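Local coordinates for protein maquette-3 (Escherichia coli, PDB 6Z0C) that has no known natural function, being a computationally designed four-helix bundle made to carry networks of buried charged residues and probably to test how they affect stability, at residues 155-158 with 159-162; 162-165 with 166-170; 41-44 with 45-49; 129-132 with 133-137. All blocks are in the same frame, centred on the assembly; numbering follows the deposited sequence.

From the N terminus, the chain first reaches contact 3 (41-49), on the last turns of helix 4-48 just before the turn into helix 52-99. Contact 4 (129-137) follows on helix 105-144, then contacts 1 (155-162) and 2 (162-170) run end to end on helix 152-194 and share K162. Each is local to one helix, and none closes a loop, nests within another or crosses it. What ties them together is packing and a salt bridge between helices: L158 of contact 1 meets L42 of contact 3, and K162, common to contacts 1 and 2, pairs with E136 of contact 4. Three of the four bundle helices are joined in this way.

Contact 1 of 4, residues 155-158 with 159-162; sequences LREL and LKGK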
loop_
_atom_site.group_PDB
_atom_site.type_symbol
_atom_site.label_atom_id
_atom_site.label_comp_id
_atom_site.label_asym_id
_atom_site.label_seq_id
_atom_site.Cartn_x
_atom_site.Cartn_y
_atom_site.Cartn_z
ATOM N N LEU A 155 -13.758 7.588 24.890
ATOM C CA LEU A 155 -14.166 7.971 23.511
ATOM C C LEU A 155 -13.178 9.009 22.964
ATOM O O LEU A 155 -12.835 8.915 21.770
ATOM C CB LEU A 155 -15.616 8.469 23.514
ATOM C CG LEU A 155 -16.658 7.414 23.889
ATOM C CD1 LEU A 155 -18.053 8.012 23.953
ATOM C CD2 LEU A 155 -16.636 6.243 22.919
ATOM N N ARG A 156 -12.695 9.929 23.807
ATOM C CA ARG A 156 -11.684 10.949 23.414
ATOM C C ARG A 156 -10.359 10.243 23.092
ATOM O O ARG A 156 -9.718 10.632 22.101
ATOM C CB ARG A 156 -11.514 12.015 24.504
ATOM C CG ARG A 156 -11.254 13.414 23.962
ATOM C CD ARG A 156 -11.389 14.495 25.021
ATOM N NE ARG A 156 -10.108 14.843 25.624
ATOM C CZ ARG A 156 -9.334 15.868 25.264
ATOM N NH1 ARG A 156 -9.697 16.685 24.286
ATOM N NH2 ARG A 156 -8.189 16.075 25.892
ATOM N N GLU A 157 -9.970 9.236 23.882
ATOM C CA GLU A 157 -8.749 8.417 23.632
ATOM C C GLU A 157 -8.909 7.647 22.314
ATOM O O GLU A 157 -7.929 7.564 21.552
ATOM C CB GLU A 157 -8.477 7.463 24.798
ATOM C CG GLU A 157 -7.846 8.148 25.995
ATOM C CD GLU A 157 -6.585 8.929 25.665
ATOM O OE1 GLU A 157 -6.659 10.176 25.623
ATOM O OE2 GLU A 157 -5.538 8.290 25.437
ATOM N N LEU A 158 -10.101 7.104 22.064
ATOM C CA LEU A 158 -10.436 6.356 20.824
ATOM C C LEU A 158 -10.292 7.295 19.618
ATOM O O LEU A 158 -9.713 6.876 18.600
ATOM C CB LEU A 158 -11.862 5.815 20.965
ATOM C CG LEU A 158 -12.379 4.954 19.818
ATOM C CD1 LEU A 158 -11.532 3.699 19.643
ATOM C CD2 LEU A 158 -13.835 4.591 20.055
ATOM N N LEU A 159 -10.786 8.530 19.741
ATOM C CA LEU A 159 -10.716 9.552 18.664
ATOM C C LEU A 159 -9.248 9.880 18.372
ATOM O O LEU A 159 -8.885 9.902 17.190
ATOM C CB LEU A 159 -11.501 10.798 19.088
ATOM C CG LEU A 159 -11.446 11.974 18.113
ATOM C CD1 LEU A 159 -11.920 11.564 16.728
ATOM C CD2 LEU A 159 -12.274 13.138 18.629
ATOM N N LYS A 160 -8.437 10.113 19.408
ATOM C CA LYS A 160 -6.983 10.411 19.272
ATOM C C LYS A 160 -6.311 9.286 18.478
ATOM O O LYS A 160 -5.530 9.597 17.554
ATOM C CB LYS A 160 -6.311 10.556 20.639
ATOM C CG LYS A 160 -6.551 11.874 21.358
ATOM C CD LYS A 160 -5.719 11.997 22.620
ATOM C CE LYS A 160 -6.037 13.233 23.435
ATOM N NZ LYS A 160 -5.167 13.335 24.630
ATOM N N GLY A 161 -6.605 8.031 18.834
ATOM C CA GLY A 161 -6.094 6.837 18.139
ATOM C C GLY A 161 -6.476 6.849 16.668
ATOM O O GLY A 161 -5.584 6.632 15.821
ATOM N N LYS A 162 -7.754 7.110 16.373
ATOM C CA LYS A 162 -8.305 7.086 14.993
ATOM C C LYS A 162 -7.640 8.183 14.157
ATOM O O LYS A 162 -7.347 7.918 12.982
ATOM C CB LYS A 162 -9.829 7.226 15.002
ATOM C CG LYS A 162 -10.587 5.962 15.383
ATOM C CD LYS A 162 -10.246 4.786 14.504
ATOM C CE LYS A 162 -11.315 3.716 14.487
ATOM N NZ LYS A 162 -10.922 2.594 13.605
#
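The guanidinium of R156 has the aliphatic CE of K160 over one face, 4.3 Å above the plane and offset toward the rim, while K160 NZ comes to it obliquely. On this first part of helix 152-194, one member of the four-helix bundle, R156 NH2 and K160 NZ, like charges, come within 4.3 Å of each other, a closeness that the nearby E157 carboxylate probably eases. The i to i+3 salt bridge from this carboxylate is long, with K160 NZ 3.6 Å from E157 OE1, and the same oxygen lies equally near K160 CD. The glutamate bends at chi2 (-54°), which brings OE1 against the far end of the extended lysine chain. Backbone bonds of i to i+4 type tie the turn together, among them G161 N to E157 O at 3.1 Å. Inward, L158 packs on I38 and L42 of helix 4-48 and on L58 of helix 52-99, whereas L159 meets I140 and L143 of helix 105-144. K162 turns inward, and its NZ forms salt bridges with E65 and E136, a charged cluster within the bundle. At its root, K162 CG rests 3.5 Å from L158 O, the carbonyl that also accepts the bond from K162 N.

Contact 2 of 4, residues 162-165 with 166-170; sequences KLQV and IKQQR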
loop_
_atom_site.group_PDB
_atom_site.type_symbol
_atom_site.label_atom_id
_atom_site.label_comp_id
_atom_site.label_asym_id
_atom_site.label_seq_id
_atom_site.Cartn_x
_atom_site.Cartn_y
_atom_site.Cartn_z
ATOM N N LYS A 162 -7.754 7.110 16.373
ATOM C CA LYS A 162 -8.305 7.086 14.993
ATOM C C LYS A 162 -7.640 8.183 14.157
ATOM O O LYS A 162 -7.347 7.918 12.982
ATOM C CB LYS A 162 -9.829 7.226 15.002
ATOM C CG LYS A 162 -10.587 5.962 15.383
ATOM C CD LYS A 162 -10.246 4.786 14.504
ATOM C CE LYS A 162 -11.315 3.716 14.487
ATOM N NZ LYS A 162 -10.922 2.594 13.605
ATOM N N LEU A 163 -7.391 9.357 14.745
ATOM C CA LEU A 163 -6.706 10.482 14.055
ATOM C C LEU A 163 -5.272 10.075 13.676
ATOM O O LEU A 163 -4.830 10.450 12.566
ATOM C CB LEU A 163 -6.743 11.723 14.951
ATOM C CG LEU A 163 -8.121 12.369 15.102
ATOM C CD1 LEU A 163 -8.110 13.431 16.186
ATOM C CD2 LEU A 163 -8.597 12.963 13.784
ATOM N N GLN A 164 -4.580 9.315 14.532
ATOM C CA GLN A 164 -3.207 8.804 14.252
ATOM C C GLN A 164 -3.274 7.752 13.137
ATOM O O GLN A 164 -2.387 7.776 12.261
ATOM C CB GLN A 164 -2.552 8.232 15.514
ATOM C CG GLN A 164 -1.262 7.466 15.245
ATOM C CD GLN A 164 -0.197 8.303 14.577
ATOM O OE1 GLN A 164 -0.129 9.517 14.753
ATOM N NE2 GLN A 164 0.658 7.652 13.805
ATOM N N VAL A 165 -4.270 6.861 13.176
ATOM C CA VAL A 165 -4.496 5.815 12.131
ATOM C C VAL A 165 -4.618 6.500 10.767
ATOM O O VAL A 165 -3.990 6.025 9.804
ATOM C CB VAL A 165 -5.736 4.950 12.429
ATOM C CG1 VAL A 165 -6.256 4.246 11.183
ATOM C CG2 VAL A 165 -5.455 3.935 13.521
ATOM N N ILE A 166 -5.405 7.574 10.686
ATOM C CA ILE A 166 -5.680 8.276 9.398
ATOM C C ILE A 166 -4.374 8.878 8.866
ATOM O O ILE A 166 -4.139 8.751 7.654
ATOM C CB ILE A 166 -6.817 9.305 9.553
ATOM C CG1 ILE A 166 -8.171 8.598 9.464
ATOM C CG2 ILE A 166 -6.693 10.424 8.531
ATOM C CD1 ILE A 166 -9.332 9.440 9.905
ATOM N N LYS A 167 -3.547 9.478 9.729
ATOM C CA LYS A 167 -2.222 10.038 9.338
ATOM C C LYS A 167 -1.391 8.948 8.652
ATOM O O LYS A 167 -0.793 9.240 7.596
ATOM C CB LYS A 167 -1.439 10.572 10.541
ATOM C CG LYS A 167 -1.858 11.942 11.048
ATOM C CD LYS A 167 -0.930 12.481 12.119
ATOM C CE LYS A 167 -1.327 13.848 12.636
ATOM N NZ LYS A 167 -2.476 13.765 13.562
ATOM N N GLN A 168 -1.349 7.749 9.241
ATOM C CA GLN A 168 -0.553 6.598 8.736
ATOM C C GLN A 168 -1.137 6.085 7.412
ATOM O O GLN A 168 -0.341 5.711 6.533
ATOM C CB GLN A 168 -0.495 5.491 9.787
ATOM C CG GLN A 168 0.300 5.888 11.023
ATOM C CD GLN A 168 0.354 4.795 12.062
ATOM O OE1 GLN A 168 0.211 5.042 13.255
ATOM N NE2 GLN A 168 0.553 3.566 11.618
ATOM N N GLN A 169 -2.463 6.058 7.260
ATOM C CA GLN A 169 -3.104 5.587 5.998
ATOM C C GLN A 169 -2.805 6.576 4.862
ATOM O O GLN A 169 -2.580 6.112 3.742
ATOM C CB GLN A 169 -4.598 5.336 6.194
ATOM C CG GLN A 169 -4.885 3.953 6.766
ATOM C CD GLN A 169 -6.275 3.841 7.338
ATOM O OE1 GLN A 169 -6.976 4.835 7.505
ATOM N NE2 GLN A 169 -6.683 2.621 7.641
ATOM N N ARG A 170 -2.765 7.882 5.133
ATOM C CA ARG A 170 -2.373 8.902 4.119
ATOM C C ARG A 170 -0.898 8.728 3.755
ATOM O O ARG A 170 -0.544 8.937 2.582
ATOM C CB ARG A 170 -2.601 10.320 4.642
ATOM C CG ARG A 170 -4.066 10.650 4.854
ATOM C CD ARG A 170 -4.294 12.142 4.816
ATOM N NE ARG A 170 -5.584 12.462 5.391
ATOM C CZ ARG A 170 -6.754 12.306 4.779
ATOM N NH1 ARG A 170 -6.818 11.831 3.544
ATOM N NH2 ARG A 170 -7.864 12.639 5.414
#
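K162 opens the segment by accepting the bond from I166 N on its carbonyl oxygen, and CG1 of I166 lies 3.7 Å from that same K162 O. The lysine's own ammonium belongs to the buried ion cluster with E65. One residue on, L163 O receives K167 N at a longer 3.3 Å. Q164 then makes the side-chain bond of this turn: its NE2 donates to Q168 OE1 at 2.7 Å, nearly straight at 169°. The acceptor lies almost in the amide plane of Q164, although the two amide planes are turned 50° apart. A bend at chi2 (59°) brings the Q164 amide toward the next turn, while Q168 stretches out to meet it. At the other end of the amide, Q164 OE1 has K167 CD 4.0 Å away, the two chains crossing at about a right angle. V165 comes last: V165 CG1 lies 3.8 Å from Q169 OE1, the two side chains side by side and pointing the same way, and both also touch E136 of helix 105-144. Were Q168 an alanine, the Q164 amide would probably be left without this acceptor and freer to turn. The chemistry thus implies an uncharged i to i+4 amide link beside I34 and L31 of helix 4-48, set apart from the ionic K162 cluster on the same helix.

Contact 3 of 4, residues 41-44 with 45-49; sequences QLRE and ASEKA
R43 and E47, one helical turn apart, form the tightest side-chain contact here: R43 NE donates to E47 OE1 at 2.7 Å, with an N-H...O angle of 160°. The carboxylate oxygen sits at the guanidinium edge, close to its plane, and takes the bond on its anti lone pair, the one away from OE2. A second, weak bond from R43 NH2 reaches the same oxygen at 3.2 Å. The two flat groups are turned 31° against each other. Both chains bend at chi2, 58° in R43, which brings the ends together, and E47 CG passes 3.1 Å from R43 O. One residue along, E44 and K48 run side by side in a longer salt bridge, E44 OE2 to K48 NZ at 3.8 Å, with K48 CD 4.0 Å from E44 CG. The backbone beneath supplies the spacing, as in E47 N to R43 O at 2.9 Å. Inward, L42 packs on L58 of helix 52-99, while S46 O accepts a bond from K55 NZ beyond the turn. Exposed i to i+4 ion pairs, with L42, A45 and S46 buried, fit an amphipathic helix of a four-helix bundle, here at its C-terminal end.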
loop_
_atom_site.group_PDB
_atom_site.type_symbol
_atom_site.label_atom_id
_atom_site.label_comp_id
_atom_site.label_asym_id
_atom_site.label_seq_id
_atom_site.Cartn_x
_atom_site.Cartn_y
_atom_site.Cartn_z
ATOM N N GLN A 41 -9.772 -1.210 22.364
ATOM C CA GLN A 41 -10.317 0.059 22.926
ATOM C C GLN A 41 -11.810 0.182 22.593
ATOM O O GLN A 41 -12.586 0.591 23.482
ATOM C CB GLN A 41 -9.571 1.276 22.373
ATOM C CG GLN A 41 -8.202 1.504 22.992
ATOM C CD GLN A 41 -7.558 2.747 22.430
ATOM O OE1 GLN A 41 -6.571 2.683 21.704
ATOM N NE2 GLN A 41 -8.135 3.896 22.741
ATOM N N LEU A 42 -12.193 -0.126 21.352
ATOM C CA LEU A 42 -13.610 -0.106 20.897
ATOM C C LEU A 42 -14.422 -1.110 21.719
ATOM O O LEU A 42 -15.518 -0.750 22.171
ATOM C CB LEU A 42 -13.690 -0.457 19.409
ATOM C CG LEU A 42 -13.628 0.718 18.441
ATOM C CD1 LEU A 42 -13.492 0.214 17.009
ATOM C CD2 LEU A 42 -14.857 1.605 18.582
ATOM N N ARG A 43 -13.914 -2.337 21.868
ATOM C CA ARG A 43 -14.607 -3.412 22.624
ATOM C C ARG A 43 -14.803 -2.960 24.077
ATOM O O ARG A 43 -15.924 -3.100 24.589
ATOM C CB ARG A 43 -13.830 -4.730 22.537
ATOM C CG ARG A 43 -14.493 -5.891 23.266
ATOM C CD ARG A 43 -15.891 -6.176 22.753
ATOM N NE ARG A 43 -16.572 -7.213 23.514
ATOM C CZ ARG A 43 -16.634 -8.501 23.188
ATOM N NH1 ARG A 43 -16.040 -8.955 22.096
ATOM N NH2 ARG A 43 -17.294 -9.337 23.972
ATOM N N GLU A 44 -13.756 -2.425 24.711
ATOM C CA GLU A 44 -13.804 -1.936 26.115
ATOM C C GLU A 44 -14.841 -0.810 26.226
ATOM O O GLU A 44 -15.691 -0.889 27.130
ATOM C CB GLU A 44 -12.425 -1.472 26.582
ATOM C CG GLU A 44 -12.431 -0.906 27.993
ATOM C CD GLU A 44 -11.099 -0.942 28.726
ATOM O OE1 GLU A 44 -10.107 -1.415 28.140
ATOM O OE2 GLU A 44 -11.062 -0.501 29.890
ATOM N N ALA A 45 -14.777 0.190 25.341
ATOM C CA ALA A 45 -15.717 1.340 25.315
ATOM C C ALA A 45 -17.152 0.828 25.132
ATOM O O ALA A 45 -18.048 1.319 25.832
ATOM C CB ALA A 45 -15.328 2.315 24.232
ATOM N N SER A 46 -17.351 -0.134 24.228
ATOM C CA SER A 46 -18.661 -0.776 23.936
ATOM C C SER A 46 -19.217 -1.464 25.192
ATOM O O SER A 46 -20.420 -1.301 25.477
ATOM C CB SER A 46 -18.535 -1.747 22.801
ATOM O OG SER A 46 -19.805 -2.281 22.472
ATOM N N GLU A 47 -18.374 -2.212 25.911
ATOM C CA GLU A 47 -18.763 -2.956 27.143
ATOM C C GLU A 47 -19.207 -1.960 28.224
ATOM O O GLU A 47 -20.171 -2.270 28.942
ATOM C CB GLU A 47 -17.608 -3.823 27.650
ATOM C CG GLU A 47 -17.243 -4.979 26.736
ATOM C CD GLU A 47 -18.294 -6.068 26.588
ATOM O OE1 GLU A 47 -18.273 -6.759 25.555
ATOM O OE2 GLU A 47 -19.125 -6.221 27.501
ATOM N N LYS A 48 -18.538 -0.806 28.318
ATOM C CA LYS A 48 -18.743 0.217 29.385
ATOM C C LYS A 48 -19.940 1.129 29.075
ATOM O O LYS A 48 -20.528 1.660 30.036
ATOM C CB LYS A 48 -17.498 1.097 29.526
ATOM C CG LYS A 48 -16.327 0.473 30.269
ATOM C CD LYS A 48 -15.036 1.234 30.058
ATOM C CE LYS A 48 -14.383 1.664 31.353
ATOM N NZ LYS A 48 -13.169 2.477 31.103
ATOM N N ALA A 49 -20.254 1.344 27.792
ATOM C CA ALA A 49 -21.241 2.339 27.305
ATOM C C ALA A 49 -22.599 2.129 27.988
ATOM O O ALA A 49 -23.163 1.025 27.856
ATOM C CB ALA A 49 -21.364 2.249 25.804
#

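Contact 4 of 4, residues 129-132 with 133-137; sequences VAKQ and LEDEE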
loop_
_atom_site.group_PDB
_atom_site.type_symbol
_atom_site.label_atom_id
_atom_site.label_comp_id
_atom_site.label_asym_id
_atom_site.label_seq_id
_atom_site.Cartn_x
_atom_site.Cartn_y
_atom_site.Cartn_z
ATOM N N VAL A 129 -6.724 1.024 0.023
ATOM C CA VAL A 129 -6.259 1.971 1.082
ATOM C C VAL A 129 -7.156 3.220 1.077
ATOM O O VAL A 129 -7.541 3.677 2.179
ATOM C CB VAL A 129 -4.770 2.336 0.923
ATOM C CG1 VAL A 129 -4.347 3.396 1.930
ATOM C CG2 VAL A 129 -3.873 1.112 1.037
ATOM N N ALA A 130 -7.463 3.766 -0.104
ATOM C CA ALA A 130 -8.338 4.952 -0.279
ATOM C C ALA A 130 -9.712 4.681 0.351
ATOM O O ALA A 130 -10.234 5.568 1.044
ATOM C CB ALA A 130 -8.464 5.299 -1.742
ATOM N N LYS A 131 -10.274 3.492 0.110
ATOM C CA LYS A 131 -11.597 3.072 0.634
ATOM C C LYS A 131 -11.527 2.958 2.161
ATOM O O LYS A 131 -12.425 3.494 2.834
ATOM C CB LYS A 131 -12.045 1.766 -0.029
ATOM C CG LYS A 131 -13.380 1.206 0.451
ATOM C CD LYS A 131 -14.458 2.253 0.672
ATOM C CE LYS A 131 -15.864 1.688 0.671
ATOM N NZ LYS A 131 -16.068 0.707 1.762
ATOM N N GLN A 132 -10.493 2.307 2.701
ATOM C CA GLN A 132 -10.341 2.145 4.173
ATOM C C GLN A 132 -10.226 3.537 4.811
ATOM O O GLN A 132 -10.855 3.763 5.852
ATOM C CB GLN A 132 -9.155 1.242 4.515
ATOM C CG GLN A 132 -9.087 0.904 5.999
ATOM C CD GLN A 132 -8.145 -0.233 6.317
ATOM O OE1 GLN A 132 -7.146 -0.061 7.014
ATOM N NE2 GLN A 132 -8.466 -1.413 5.819
ATOM N N LEU A 133 -9.478 4.445 4.180
ATOM C CA LEU A 133 -9.282 5.845 4.642
ATOM C C LEU A 133 -10.636 6.566 4.701
ATOM O O LEU A 133 -10.905 7.234 5.718
ATOM C CB LEU A 133 -8.305 6.532 3.687
ATOM C CG LEU A 133 -7.939 7.979 4.008
ATOM C CD1 LEU A 133 -7.392 8.113 5.419
ATOM C CD2 LEU A 133 -6.928 8.492 2.996
ATOM N N GLU A 134 -11.469 6.417 3.668
ATOM C CA GLU A 134 -12.831 7.015 3.616
ATOM C C GLU A 134 -13.657 6.510 4.804
ATOM O O GLU A 134 -14.298 7.340 5.468
ATOM C CB GLU A 134 -13.534 6.686 2.301
ATOM C CG GLU A 134 -13.070 7.552 1.150
ATOM C CD GLU A 134 -13.795 7.277 -0.154
ATOM O OE1 GLU A 134 -15.044 7.317 -0.149
ATOM O OE2 GLU A 134 -13.113 7.007 -1.160
ATOM N N ASP A 135 -13.636 5.199 5.058
ATOM C CA ASP A 135 -14.403 4.550 6.154
ATOM C C ASP A 135 -13.906 5.067 7.516
ATOM O O ASP A 135 -14.755 5.266 8.414
ATOM C CB ASP A 135 -14.333 3.022 6.039
ATOM C CG ASP A 135 -15.119 2.463 4.862
ATOM O OD1 ASP A 135 -15.956 3.199 4.299
ATOM O OD2 ASP A 135 -14.889 1.298 4.514
ATOM N N GLU A 136 -12.597 5.292 7.671
ATOM C CA GLU A 136 -12.008 5.840 8.924
ATOM C C GLU A 136 -12.525 7.269 9.130
ATOM O O GLU A 136 -12.953 7.582 10.250
ATOM C CB GLU A 136 -10.479 5.821 8.898
ATOM C CG GLU A 136 -9.882 4.428 8.819
ATOM C CD GLU A 136 -9.918 3.592 10.088
ATOM O OE1 GLU A 136 -9.130 2.633 10.168
ATOM O OE2 GLU A 136 -10.737 3.883 10.984
ATOM N N GLU A 137 -12.500 8.094 8.078
ATOM C CA GLU A 137 -12.984 9.500 8.113
ATOM C C GLU A 137 -14.468 9.535 8.496
ATOM O O GLU A 137 -14.850 10.428 9.275
ATOM C CB GLU A 137 -12.764 10.183 6.764
ATOM C CG GLU A 137 -11.308 10.480 6.487
ATOM C CD GLU A 137 -11.044 11.143 5.150
ATOM O OE1 GLU A 137 -10.160 12.010 5.101
ATOM O OE2 GLU A 137 -11.713 10.783 4.163
#
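K131 and D135 are joined by a salt bridge, the ammonium NZ standing 3.1 Å from D135 OD2 on the syn lone pair, the side of the other oxygen. OD1 follows at 3.6 Å from the same K131 NZ, so the lysine leans on the carboxylate unequally. The K131 chain starts with CG anti to the backbone N (chi1 178°) and bends at chi2 and again at chi4, an arch that carries its end over to the next turn. Its CE lies 3.9 Å from D135 OD1, giving the aliphatic part a share in the contact. Beneath the arch, D135 N bonds to K131 O at 3.1 Å. Replacing D135 by an alanine would probably leave K131 NZ without its anionic mate and the arched chain freer to swing. Deeper in the bundle, E136 sends its carboxylate to K35 of helix 4-48 and K162 of helix 152-194, and E136 CG rests 3.2 Å from Q132 O. L133 packs against R170 and L173, its CB 3.3 Å from V129 O, while V129 touches L75 of helix 52-99. The chemistry sets apart an i to i+4 pair that binds the helix to itself from a buried glutamate whose lysines on two other helices would be expected to stabilise its negative charge.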